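Local coordinates for ribonucleoside-diphosphate reductase small chain 2 (Saccharomyces cerevisiae, PDB 1JK0), which forms part of the ribonucleotide reductase that supplies deoxyribonucleotides for DNA synthesis, and is required for proper folding of Rnr2 and its assembly with the large subunits, at residues R15-K19 with D172-E177; N84-I90 with L147-I151; A54-T58 with F119-M123; E61-D67 with M206-A212. One frame throughout, in Å; residues are numbered along the deposited sequence.

Contact 1 (R15-K19 with D172-E177); sequences RHDMK and DSLYAE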
loop_
_atom_site.group_PDB
_atom_site.type_symbol
_atom_site.label_atom_id
_atom_site.label_comp_id
_atom_site.label_asym_id
_atom_site.label_seq_id
_atom_site.Cartn_x
_atom_site.Cartn_y
_atom_site.Cartn_z
ATOM N N ARG B 15 4.858 31.919 -15.247
ATOM C CA ARG B 15 4.634 30.489 -15.117
ATOM C C ARG B 15 5.921 29.767 -15.518
ATOM O O ARG B 15 6.237 28.708 -14.988
ATOM C CB ARG B 15 3.478 30.039 -16.008
ATOM C CG ARG B 15 3.202 28.546 -15.931
ATOM C CD ARG B 15 2.004 28.138 -16.782
ATOM N NE ARG B 15 0.755 28.721 -16.296
ATOM C CZ ARG B 15 -0.440 28.463 -16.823
ATOM N NH1 ARG B 15 -0.549 27.630 -17.852
ATOM N NH2 ARG B 15 -1.531 29.040 -16.332
ATOM N N HIS B 16 6.666 30.352 -16.452
ATOM C CA HIS B 16 7.931 29.761 -16.901
ATOM C C HIS B 16 8.962 29.728 -15.765
ATOM O O HIS B 16 9.776 28.800 -15.681
ATOM C CB HIS B 16 8.519 30.556 -18.074
ATOM C CG HIS B 16 9.893 30.113 -18.474
ATOM N ND1 HIS B 16 10.127 28.939 -19.159
ATOM C CD2 HIS B 16 11.109 30.660 -18.239
ATOM C CE1 HIS B 16 11.429 28.781 -19.326
ATOM N NE2 HIS B 16 12.047 29.810 -18.777
ATOM N N ASP B 17 8.926 30.749 -14.909
ATOM C CA ASP B 17 9.846 30.855 -13.782
ATOM C C ASP B 17 9.519 29.845 -12.687
ATOM O O ASP B 17 10.418 29.217 -12.121
ATOM C CB ASP B 17 9.815 32.271 -13.205
ATOM C CG ASP B 17 10.390 33.307 -14.164
ATOM O OD1 ASP B 17 10.542 34.476 -13.750
ATOM O OD2 ASP B 17 10.689 32.958 -15.328
ATOM N N MET B 18 8.231 29.687 -12.390
ATOM C CA MET B 18 7.792 28.738 -11.378
ATOM C C MET B 18 8.240 27.336 -11.806
ATOM O O MET B 18 8.679 26.531 -10.987
ATOM C CB MET B 18 6.273 28.797 -11.235
ATOM C CG MET B 18 5.779 28.508 -9.830
ATOM S SD MET B 18 3.994 28.756 -9.582
ATOM C CE MET B 18 3.487 27.112 -9.229
ATOM N N LYS B 19 8.135 27.052 -13.099
ATOM C CA LYS B 19 8.547 25.758 -13.631
ATOM C C LYS B 19 10.021 25.487 -13.294
ATOM O O LYS B 19 10.403 24.353 -13.012
ATOM C CB LYS B 19 8.368 25.718 -15.155
ATOM C CG LYS B 19 6.943 25.948 -15.668
ATOM C CD LYS B 19 6.938 26.179 -17.185
ATOM C CE LYS B 19 5.534 26.439 -17.733
ATOM N NZ LYS B 19 4.668 25.221 -17.760
ATOM N N ASP B 172 1.575 20.870 -19.710
ATOM C CA ASP B 172 1.855 22.252 -19.370
ATOM C C ASP B 172 1.131 22.682 -18.098
ATOM O O ASP B 172 0.218 23.512 -18.135
ATOM C CB ASP B 172 1.471 23.149 -20.545
ATOM C CG ASP B 172 1.699 24.610 -20.257
ATOM O OD1 ASP B 172 2.795 24.962 -19.756
ATOM O OD2 ASP B 172 0.779 25.406 -20.542
ATOM N N SER B 173 1.551 22.104 -16.975
ATOM C CA SER B 173 0.972 22.406 -15.666
ATOM C C SER B 173 2.040 22.414 -14.570
ATOM O O SER B 173 3.084 21.778 -14.705
ATOM C CB SER B 173 -0.094 21.369 -15.311
ATOM O OG SER B 173 0.470 20.069 -15.230
ATOM N N LEU B 174 1.770 23.138 -13.488
ATOM C CA LEU B 174 2.694 23.217 -12.359
ATOM C C LEU B 174 2.108 22.512 -11.138
ATOM O O LEU B 174 0.887 22.449 -10.975
ATOM C CB LEU B 174 2.975 24.672 -12.012
ATOM C CG LEU B 174 3.810 25.471 -13.010
ATOM C CD1 LEU B 174 3.850 26.935 -12.579
ATOM C CD2 LEU B 174 5.210 24.895 -13.085
ATOM N N TYR B 175 2.984 21.998 -10.278
ATOM C CA TYR B 175 2.576 21.274 -9.075
ATOM C C TYR B 175 1.568 22.029 -8.220
ATOM O O TYR B 175 0.533 21.480 -7.824
ATOM C CB TYR B 175 3.801 20.931 -8.231
ATOM C CG TYR B 175 3.468 20.161 -6.976
ATOM C CD1 TYR B 175 2.857 18.915 -7.048
ATOM C CD2 TYR B 175 3.745 20.688 -5.714
ATOM C CE1 TYR B 175 2.527 18.211 -5.900
ATOM C CE2 TYR B 175 3.420 19.990 -4.560
ATOM C CZ TYR B 175 2.811 18.750 -4.662
ATOM O OH TYR B 175 2.489 18.048 -3.529
ATOM N N ALA B 176 1.873 23.288 -7.928
ATOM C CA ALA B 176 0.976 24.093 -7.120
ATOM C C ALA B 176 -0.391 24.119 -7.779
ATOM O O ALA B 176 -1.408 23.996 -7.104
ATOM C CB ALA B 176 1.516 25.496 -6.978
ATOM N N GLU B 177 -0.410 24.276 -9.101
ATOM C CA GLU B 177 -1.662 24.305 -9.840
ATOM C C GLU B 177 -2.419 22.992 -9.682
ATOM O O GLU B 177 -3.564 22.980 -9.205
ATOM C CB GLU B 177 -1.399 24.588 -11.317
ATOM C CG GLU B 177 -1.103 26.053 -11.600
ATOM C CD GLU B 177 -0.696 26.312 -13.038
ATOM O OE1 GLU B 177 -0.422 27.487 -13.361
ATOM O OE2 GLU B 177 -0.644 25.346 -13.836
#
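A salt-bridge network of Arg15, Lys19, Asp172 and Glu177 fastens helix 13-21 to the start of helix 175-188. Its firm link is Lys19 NZ to Asp172 OD1 at 2.7 Å, approached nearly along the C-O axis of that oxygen. Arg15 adds two looser links. Asp172 OD2 lies at the edge of the Arg15 guanidinium, in plane but at a long 3.7 Å from Arg15 NH1. Glu177 stands over one face, its OE1 3.4 Å from Arg15 NE; this oxygen lies well out of the guanidinium plane, so the attraction is one of charges only. The apolar part is Leu174: its CD1 branch meets the Met18 side chain and its CD2 branch lies 3.3 Å from Lys19 CG. Bent at its last torsion (chi3 115°), Met18 sets CE against Ala176 CB. Ile242 of helix 240-258 packs on both Arg15 and Glu177. Leu174 is the N-cap residue, and Glu177 OE2 accepts its N-H (3.3 Å) from above the carboxylate plane, as in one half of a capping box; leucine has no polar side chain for the reciprocal bond. Glu177 thus ties the salt-bridge network to this helix N-terminus.

Contact 2 (N84-I90 with L147-I151); sequences NLLALSI and LFKEI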
loop_
_atom_site.group_PDB
_atom_site.type_symbol
_atom_site.label_atom_id
_atom_site.label_comp_id
_atom_site.label_asym_id
_atom_site.label_seq_id
_atom_site.Cartn_x
_atom_site.Cartn_y
_atom_site.Cartn_z
ATOM N N ASN B 84 -28.826 7.659 -9.226
ATOM C CA ASN B 84 -27.690 8.257 -9.928
ATOM C C ASN B 84 -26.592 8.656 -8.936
ATOM O O ASN B 84 -25.408 8.401 -9.166
ATOM C CB ASN B 84 -28.152 9.483 -10.730
ATOM C CG ASN B 84 -29.206 9.138 -11.778
ATOM O OD1 ASN B 84 -28.941 8.398 -12.734
ATOM N ND2 ASN B 84 -30.411 9.675 -11.600
ATOM N N LEU B 85 -27.006 9.279 -7.831
ATOM C CA LEU B 85 -26.106 9.721 -6.758
ATOM C C LEU B 85 -25.105 8.621 -6.427
ATOM O O LEU B 85 -23.904 8.868 -6.323
ATOM C CB LEU B 85 -26.925 10.060 -5.510
ATOM C CG LEU B 85 -26.254 10.737 -4.313
ATOM C CD1 LEU B 85 -25.189 9.836 -3.712
ATOM C CD2 LEU B 85 -25.661 12.055 -4.765
ATOM N N LEU B 86 -25.612 7.408 -6.250
ATOM C CA LEU B 86 -24.759 6.275 -5.954
ATOM C C LEU B 86 -24.050 5.887 -7.235
ATOM O O LEU B 86 -22.830 5.787 -7.268
ATOM C CB LEU B 86 -25.583 5.086 -5.442
ATOM C CG LEU B 86 -26.485 5.318 -4.225
ATOM C CD1 LEU B 86 -27.079 3.991 -3.763
ATOM C CD2 LEU B 86 -25.689 5.968 -3.110
ATOM N N ALA B 87 -24.833 5.688 -8.291
ATOM C CA ALA B 87 -24.312 5.290 -9.598
ATOM C C ALA B 87 -23.145 6.147 -10.074
ATOM O O ALA B 87 -22.264 5.665 -10.785
ATOM C CB ALA B 87 -25.425 5.308 -10.631
ATOM N N LEU B 88 -23.134 7.420 -9.697
ATOM C CA LEU B 88 -22.032 8.278 -10.100
ATOM C C LEU B 88 -20.795 7.836 -9.313
ATOM O O LEU B 88 -19.859 7.240 -9.865
ATOM C CB LEU B 88 -22.366 9.743 -9.795
ATOM C CG LEU B 88 -23.461 10.337 -10.686
ATOM C CD1 LEU B 88 -23.787 11.751 -10.241
ATOM C CD2 LEU B 88 -22.997 10.317 -12.145
ATOM N N SER B 89 -20.830 8.116 -8.013
ATOM C CA SER B 89 -19.761 7.791 -7.075
ATOM C C SER B 89 -19.212 6.372 -7.232
ATOM O O SER B 89 -17.999 6.150 -7.216
ATOM C CB SER B 89 -20.288 7.956 -5.655
ATOM O OG SER B 89 -21.209 9.027 -5.576
ATOM N N ILE B 90 -20.119 5.416 -7.367
ATOM C CA ILE B 90 -19.758 4.015 -7.494
ATOM C C ILE B 90 -19.205 3.729 -8.885
ATOM O O ILE B 90 -18.617 4.608 -9.512
ATOM C CB ILE B 90 -21.000 3.134 -7.206
ATOM C CG1 ILE B 90 -20.615 1.662 -7.076
ATOM C CG2 ILE B 90 -22.015 3.304 -8.318
ATOM C CD1 ILE B 90 -21.816 0.772 -6.768
ATOM N N LEU B 147 -30.492 3.390 -13.778
ATOM C CA LEU B 147 -30.522 3.831 -15.163
ATOM C C LEU B 147 -29.167 4.321 -15.662
ATOM O O LEU B 147 -28.548 3.673 -16.507
ATOM C CB LEU B 147 -31.567 4.936 -15.323
ATOM C CG LEU B 147 -32.441 4.909 -16.579
ATOM C CD1 LEU B 147 -33.551 5.937 -16.423
ATOM C CD2 LEU B 147 -31.603 5.188 -17.820
ATOM N N PHE B 148 -28.706 5.455 -15.133
ATOM C CA PHE B 148 -27.425 6.046 -15.543
ATOM C C PHE B 148 -26.269 5.058 -15.694
ATOM O O PHE B 148 -25.385 5.257 -16.524
ATOM C CB PHE B 148 -27.022 7.182 -14.576
ATOM C CG PHE B 148 -25.606 7.690 -14.771
ATOM C CD1 PHE B 148 -24.535 7.102 -14.093
ATOM C CD2 PHE B 148 -25.339 8.741 -15.649
ATOM C CE1 PHE B 148 -23.218 7.551 -14.286
ATOM C CE2 PHE B 148 -24.026 9.197 -15.851
ATOM C CZ PHE B 148 -22.966 8.598 -15.166
ATOM N N LYS B 149 -26.276 3.992 -14.901
ATOM C CA LYS B 149 -25.209 3.000 -14.955
ATOM C C LYS B 149 -24.863 2.583 -16.400
ATOM O O LYS B 149 -23.696 2.340 -16.717
ATOM C CB LYS B 149 -25.608 1.771 -14.126
ATOM C CG LYS B 149 -24.446 0.990 -13.508
ATOM C CD LYS B 149 -23.856 1.708 -12.304
ATOM C CE LYS B 149 -24.918 1.973 -11.248
ATOM N NZ LYS B 149 -25.612 0.738 -10.799
ATOM N N GLU B 150 -25.862 2.513 -17.277
ATOM C CA GLU B 150 -25.618 2.115 -18.669
ATOM C C GLU B 150 -25.004 3.224 -19.518
ATOM O O GLU B 150 -24.177 2.960 -20.396
ATOM C CB GLU B 150 -26.921 1.629 -19.328
ATOM C CG GLU B 150 -27.132 0.106 -19.294
ATOM C CD GLU B 150 -26.342 -0.637 -20.373
ATOM O OE1 GLU B 150 -25.116 -0.411 -20.488
ATOM O OE2 GLU B 150 -26.950 -1.452 -21.101
ATOM N N ILE B 151 -25.416 4.459 -19.248
ATOM C CA ILE B 151 -24.930 5.629 -19.983
ATOM C C ILE B 151 -23.971 6.469 -19.138
ATOM O O ILE B 151 -24.043 7.703 -19.136
ATOM C CB ILE B 151 -26.114 6.523 -20.435
ATOM C CG1 ILE B 151 -27.016 6.842 -19.237
ATOM C CG2 ILE B 151 -26.908 5.817 -21.537
ATOM C CD1 ILE B 151 -28.237 7.686 -19.579
#
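Phe148 presents its ring to Leu88, and this pair forms the dense part of the contact between helix 78-89 and the loop 147-151. Leu88 CD2 sits over one ring face, 3.8 Å from the centroid and 27° off the normal, which meets the geometry of a CH-pi contact. The backbone carbonyl carbon of Ile151 covers the opposite face toward the rim, so the ring is held between the helix and its own loop. With CG anti to the backbone N (chi1 170°), Phe148 swings the ring onto the helix. There its CD1 also lies 4.0 Å from Ala87 CB. That methyl has a second neighbour, Lys149 CE at 3.4 Å, because bends at chi2 and chi3 bring CE back against it. At the Asn84 end the amide stands 85° to the ring plane and turns OD1 toward Phe148 CB.

The remainder is looser. Ile90 CG2 approaches Lys149 CE only to 4.3 Å, no hydrogen bond joins the two segments, and most of the touching residues are partly exposed. Lys149 and Ile90 also come within reach of another protein chain of the assembly, Lys149 packing on a polar side chain there. The Ile90 side chain is about 4 Å from that of Tyr131, the predicted active-site residue. Behind the contact, helix 78-89 rests on two other helices: Leu86 packs on Met134 and Val135 of helix 111-138, and Leu85 on Asn193 and Met197 of helix 191-200. The loop, lying between helices 111-138 and 155-166, thus packs on helix 78-89 from the outside.

Contact 3 (A54-T58 with F119-M123); sequences ASFWT and FQIMM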
loop_
_atom_site.group_PDB
_atom_site.type_symbol
_atom_site.label_atom_id
_atom_site.label_comp_id
_atom_site.label_asym_id
_atom_site.label_seq_id
_atom_site.Cartn_x
_atom_site.Cartn_y
_atom_site.Cartn_z
ATOM N N ALA B 54 -6.673 7.670 12.633
ATOM C CA ALA B 54 -7.516 7.462 13.808
ATOM C C ALA B 54 -8.998 7.311 13.475
ATOM O O ALA B 54 -9.739 6.687 14.236
ATOM C CB ALA B 54 -7.342 8.610 14.786
ATOM N N SER B 55 -9.428 7.869 12.347
ATOM C CA SER B 55 -10.829 7.802 11.948
ATOM C C SER B 55 -11.183 6.583 11.103
ATOM O O SER B 55 -12.328 6.448 10.654
ATOM C CB SER B 55 -11.206 9.054 11.158
ATOM O OG SER B 55 -10.750 8.968 9.801
ATOM N N PHE B 56 -10.212 5.707 10.868
ATOM C CA PHE B 56 -10.451 4.513 10.071
ATOM C C PHE B 56 -11.775 3.791 10.408
ATOM O O PHE B 56 -12.008 3.379 11.546
ATOM C CB PHE B 56 -9.274 3.559 10.241
ATOM C CG PHE B 56 -9.480 2.218 9.612
ATOM C CD1 PHE B 56 -9.494 2.077 8.230
ATOM C CD2 PHE B 56 -9.683 1.099 10.397
ATOM C CE1 PHE B 56 -9.707 0.832 7.635
ATOM C CE2 PHE B 56 -9.896 -0.145 9.817
ATOM C CZ PHE B 56 -9.911 -0.278 8.429
ATOM N N TRP B 57 -12.643 3.650 9.412
ATOM C CA TRP B 57 -13.919 2.967 9.588
ATOM C C TRP B 57 -14.148 2.040 8.387
ATOM O O TRP B 57 -13.456 2.136 7.361
ATOM C CB TRP B 57 -15.066 3.977 9.701
ATOM C CG TRP B 57 -15.174 4.930 8.540
ATOM C CD1 TRP B 57 -14.387 6.024 8.291
ATOM C CD2 TRP B 57 -16.114 4.857 7.453
ATOM N NE1 TRP B 57 -14.782 6.633 7.122
ATOM C CE2 TRP B 57 -15.840 5.941 6.591
ATOM C CE3 TRP B 57 -17.163 3.979 7.128
ATOM C CZ2 TRP B 57 -16.582 6.174 5.421
ATOM C CZ3 TRP B 57 -17.896 4.207 5.972
ATOM C CH2 TRP B 57 -17.604 5.300 5.130
ATOM N N THR B 58 -15.117 1.142 8.506
ATOM C CA THR B 58 -15.389 0.211 7.422
ATOM C C THR B 58 -16.881 0.099 7.091
ATOM O O THR B 58 -17.735 0.638 7.804
ATOM C CB THR B 58 -14.856 -1.174 7.772
ATOM O OG1 THR B 58 -15.501 -1.648 8.964
ATOM C CG2 THR B 58 -13.335 -1.115 7.989
ATOM N N PHE B 119 -3.218 5.911 2.590
ATOM C CA PHE B 119 -4.387 5.746 3.434
ATOM C C PHE B 119 -5.616 6.223 2.704
ATOM O O PHE B 119 -6.681 5.597 2.759
ATOM C CB PHE B 119 -4.245 6.554 4.709
ATOM C CG PHE B 119 -5.094 6.059 5.825
ATOM C CD1 PHE B 119 -4.708 4.947 6.549
ATOM C CD2 PHE B 119 -6.288 6.676 6.135
ATOM C CE1 PHE B 119 -5.501 4.453 7.581
ATOM C CE2 PHE B 119 -7.091 6.187 7.171
ATOM C CZ PHE B 119 -6.694 5.071 7.890
ATOM N N GLN B 120 -5.471 7.351 2.028
ATOM C CA GLN B 120 -6.574 7.914 1.281
ATOM C C GLN B 120 -7.077 6.946 0.217
ATOM O O GLN B 120 -8.260 6.639 0.202
ATOM C CB GLN B 120 -6.164 9.243 0.658
ATOM C CG GLN B 120 -7.228 9.871 -0.173
ATOM C CD GLN B 120 -6.773 11.161 -0.770
ATOM O OE1 GLN B 120 -7.391 11.676 -1.694
ATOM N NE2 GLN B 120 -5.685 11.708 -0.241
ATOM N N ILE B 121 -6.213 6.437 -0.661
ATOM C CA ILE B 121 -6.741 5.506 -1.660
ATOM C C ILE B 121 -7.309 4.283 -0.962
ATOM O O ILE B 121 -8.268 3.692 -1.450
ATOM C CB ILE B 121 -5.709 4.991 -2.738
ATOM C CG1 ILE B 121 -5.021 3.729 -2.239
ATOM C CG2 ILE B 121 -4.721 6.085 -3.129
ATOM C CD1 ILE B 121 -4.194 3.010 -3.311
ATOM N N MET B 122 -6.729 3.896 0.169
ATOM C CA MET B 122 -7.234 2.727 0.891
ATOM C C MET B 122 -8.693 2.934 1.320
ATOM O O MET B 122 -9.533 2.046 1.158
ATOM C CB MET B 122 -6.358 2.432 2.113
ATOM C CG MET B 122 -6.852 1.284 2.999
ATOM S SD MET B 122 -8.239 1.752 4.071
ATOM C CE MET B 122 -7.365 2.631 5.393
ATOM N N MET B 123 -8.982 4.114 1.869
ATOM C CA MET B 123 -10.331 4.471 2.304
ATOM C C MET B 123 -11.308 4.621 1.132
ATOM O O MET B 123 -12.503 4.372 1.277
ATOM C CB MET B 123 -10.303 5.791 3.095
ATOM C CG MET B 123 -9.747 5.688 4.504
ATOM S SD MET B 123 -10.526 4.380 5.507
ATOM C CE MET B 123 -12.157 5.033 5.794
#
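Two consecutive methionines, Met122 and Met123, both bring sulfur to the Phe56 ring, while Met123 also lays its methyl on Trp57. Met122 SD is at the edge of the Phe56 ring, 5.2 Å from the centroid and 76° off the normal. Met123 SD approaches obliquely, 5.0 Å from that centroid, and both are Met-aromatic contacts. Bends at chi2 and chi3 (-52° and -71°) carry Met123 CE past Phe56 to the indole, where it stands 3.6 Å from the centroid of the five-membered ring, over the face. On the helix side, Met122 CE covers one face of Phe119, whose edge meets Phe56 CB through CZ at 3.8 Å. Another protein chain of the assembly continues the cluster with an aromatic side chain stacked on Phe56.

The indole is also fixed through its nitrogen: Trp57 NE1 hydrogen-bonds Asp219 OD2 on helix 207-232, and its ring meets that of Tyr127 at about 25°. The contact therefore joins the loop after helix 43-54 to helix 111-138 through apolar and sulfur-aromatic packing. A tryptophan bonded to an aspartate in this way is probably the counterpart of the Trp-Asp pair of the radical-transfer path in other R2 subunits.

Contact 4 (E61-D67 with M206-A212); sequences EIELAKD and MPGLAMA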
loop_
_atom_site.group_PDB
_atom_site.type_symbol
_atom_site.label_atom_id
_atom_site.label_comp_id
_atom_site.label_asym_id
_atom_site.label_seq_id
_atom_site.Cartn_x
_atom_site.Cartn_y
_atom_site.Cartn_z
ATOM N N GLU B 61 -19.065 -1.420 9.770
ATOM C CA GLU B 61 -19.442 -0.548 10.882
ATOM C C GLU B 61 -20.679 0.270 10.551
ATOM O O GLU B 61 -21.084 1.144 11.321
ATOM C CB GLU B 61 -18.276 0.381 11.262
ATOM C CG GLU B 61 -17.247 -0.291 12.162
ATOM C CD GLU B 61 -16.138 0.634 12.633
ATOM O OE1 GLU B 61 -15.477 0.283 13.634
ATOM O OE2 GLU B 61 -15.911 1.697 12.018
ATOM N N ILE B 62 -21.275 -0.030 9.400
ATOM C CA ILE B 62 -22.471 0.658 8.939
ATOM C C ILE B 62 -23.636 -0.306 8.799
ATOM O O ILE B 62 -23.498 -1.371 8.197
ATOM C CB ILE B 62 -22.232 1.324 7.582
ATOM C CG1 ILE B 62 -21.351 2.555 7.769
ATOM C CG2 ILE B 62 -23.555 1.704 6.941
ATOM C CD1 ILE B 62 -21.040 3.292 6.485
ATOM N N GLU B 63 -24.781 0.080 9.357
ATOM C CA GLU B 63 -25.991 -0.733 9.298
ATOM C C GLU B 63 -27.024 -0.186 8.304
ATOM O O GLU B 63 -27.553 0.914 8.472
ATOM C CB GLU B 63 -26.636 -0.820 10.681
ATOM C CG GLU B 63 -27.799 -1.779 10.725
ATOM C CD GLU B 63 -27.360 -3.207 10.496
ATOM O OE1 GLU B 63 -26.912 -3.855 11.465
ATOM O OE2 GLU B 63 -27.446 -3.677 9.342
ATOM N N LEU B 64 -27.305 -0.953 7.261
ATOM C CA LEU B 64 -28.289 -0.532 6.277
ATOM C C LEU B 64 -29.577 -1.295 6.521
ATOM O O LEU B 64 -30.618 -0.981 5.947
ATOM C CB LEU B 64 -27.799 -0.815 4.864
ATOM C CG LEU B 64 -26.615 0.007 4.379
ATOM C CD1 LEU B 64 -26.412 -0.284 2.896
ATOM C CD2 LEU B 64 -26.880 1.491 4.618
ATOM N N ALA B 65 -29.494 -2.322 7.357
ATOM C CA ALA B 65 -30.673 -3.104 7.671
ATOM C C ALA B 65 -31.562 -2.129 8.412
ATOM O O ALA B 65 -31.065 -1.207 9.057
ATOM C CB ALA B 65 -30.308 -4.287 8.568
ATOM N N LYS B 66 -32.870 -2.319 8.318
ATOM C CA LYS B 66 -33.782 -1.418 8.999
ATOM C C LYS B 66 -33.434 0.035 8.687
ATOM O O LYS B 66 -33.619 0.929 9.511
ATOM C CB LYS B 66 -33.738 -1.663 10.513
ATOM C CG LYS B 66 -34.640 -2.804 10.988
ATOM C CD LYS B 66 -36.102 -2.561 10.594
ATOM C CE LYS B 66 -36.601 -1.203 11.076
ATOM N NZ LYS B 66 -37.996 -0.935 10.639
ATOM N N ASP B 67 -32.903 0.241 7.488
ATOM C CA ASP B 67 -32.537 1.568 6.991
ATOM C C ASP B 67 -33.133 1.617 5.589
ATOM O O ASP B 67 -33.352 2.686 5.026
ATOM C CB ASP B 67 -31.010 1.729 6.914
ATOM C CG ASP B 67 -30.586 3.109 6.420
ATOM O OD1 ASP B 67 -30.728 4.089 7.179
ATOM O OD2 ASP B 67 -30.114 3.219 5.270
ATOM N N MET B 206 -33.434 7.404 7.500
ATOM C CA MET B 206 -32.255 6.626 7.097
ATOM C C MET B 206 -30.992 6.886 7.929
ATOM O O MET B 206 -30.109 7.635 7.511
ATOM C CB MET B 206 -31.931 6.874 5.615
ATOM C CG MET B 206 -33.074 6.590 4.653
ATOM S SD MET B 206 -32.557 6.457 2.917
ATOM C CE MET B 206 -32.368 8.178 2.462
ATOM N N PRO B 207 -30.880 6.256 9.113
ATOM C CA PRO B 207 -29.711 6.439 9.983
ATOM C C PRO B 207 -28.416 5.960 9.338
ATOM O O PRO B 207 -27.335 6.480 9.624
ATOM C CB PRO B 207 -30.059 5.605 11.219
ATOM C CG PRO B 207 -31.548 5.611 11.231
ATOM C CD PRO B 207 -31.885 5.410 9.774
ATOM N N GLY B 208 -28.546 4.960 8.471
ATOM C CA GLY B 208 -27.394 4.392 7.795
ATOM C C GLY B 208 -26.740 5.332 6.807
ATOM O O GLY B 208 -25.645 5.839 7.059
ATOM N N LEU B 209 -27.400 5.563 5.676
ATOM C CA LEU B 209 -26.866 6.457 4.662
ATOM C C LEU B 209 -26.371 7.729 5.327
ATOM O O LEU B 209 -25.494 8.411 4.809
ATOM C CB LEU B 209 -27.949 6.800 3.638
ATOM C CG LEU B 209 -27.573 7.857 2.598
ATOM C CD1 LEU B 209 -26.454 7.336 1.711
ATOM C CD2 LEU B 209 -28.794 8.211 1.768
ATOM N N ALA B 210 -26.941 8.033 6.486
ATOM C CA ALA B 210 -26.578 9.221 7.239
ATOM C C ALA B 210 -25.160 9.130 7.810
ATOM O O ALA B 210 -24.362 10.054 7.623
ATOM C CB ALA B 210 -27.581 9.444 8.354
ATOM N N MET B 211 -24.842 8.031 8.497
ATOM C CA MET B 211 -23.507 7.857 9.078
ATOM C C MET B 211 -22.476 7.733 7.963
ATOM O O MET B 211 -21.405 8.344 8.019
ATOM C CB MET B 211 -23.447 6.604 9.960
ATOM C CG MET B 211 -22.157 6.462 10.770
ATOM S SD MET B 211 -21.948 4.803 11.500
ATOM C CE MET B 211 -22.759 4.985 13.108
ATOM N N ALA B 212 -22.806 6.935 6.951
ATOM C CA ALA B 212 -21.919 6.742 5.814
ATOM C C ALA B 212 -21.627 8.079 5.161
ATOM O O ALA B 212 -20.500 8.341 4.760
ATOM C CB ALA B 212 -22.549 5.798 4.802
#
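Asp67, Ile62 and Gly208 bury the most surface here, and between them they seat the loop 61-67 on the first turns of helix 207-232. A chi1 of -179° turns the Asp67 carboxylate from its backbone N toward the helix start. OD1 accepts the N-H of Gly208 at 2.7 Å (152° at the hydrogen), met from well above the carboxylate plane, 61° out of it. Pro207 N also lies close to OD1 but has no hydrogen to give. An acid so placed would be expected to gain from the helix dipole. Lacking a side chain, Gly208 lets the loop backbone come near: its CA is 5.2 Å from Leu64 CA and makes a CA-H...O contact with Glu63 O at 3.5 Å.

Ile62 meets the helix one turn farther on, setting CD1 on Ala212 CB at 3.4 Å. Its CG1 lies 4.4 Å from Met211 SD, which passes near Glu61 O. Ile62 also touches Val130, and Leu64 touches Met134, of helix 111-138. With Met206 at the N-cap, a carboxylate from a loop far away in sequence thus bonds at the N-terminus of helix 207-232 in the ferritin-like bundle, where the Leu209 side chain is about 6 Å from that of predicted active-site Tyr131.

Overall arrangement
The contacts spread along an all-helical bundle of the ferritin-like type. Contact 1 and contact 4 lie on opposite sides of the chain's centre, their centres about 44 Å apart; the centres of contacts 1 and 2 are about 35 Å apart. Along the chain the first segments come in the order 1, 3, 4, 2 and the second in the order 3, 2, 1, 4, so contact 4 crosses contacts 1 and 3, and contacts 2 and 3 also cross. Contacts 3 and 4 touch where Trp57 CZ3 lies 3.3 Å from Ile62 CD1. Helix 111-138 carries one side of contact 3, and residues of it pack against contacts 2 and 4. Contacts 2 and 3 additionally border the partner chain, linking the fold to the dimer.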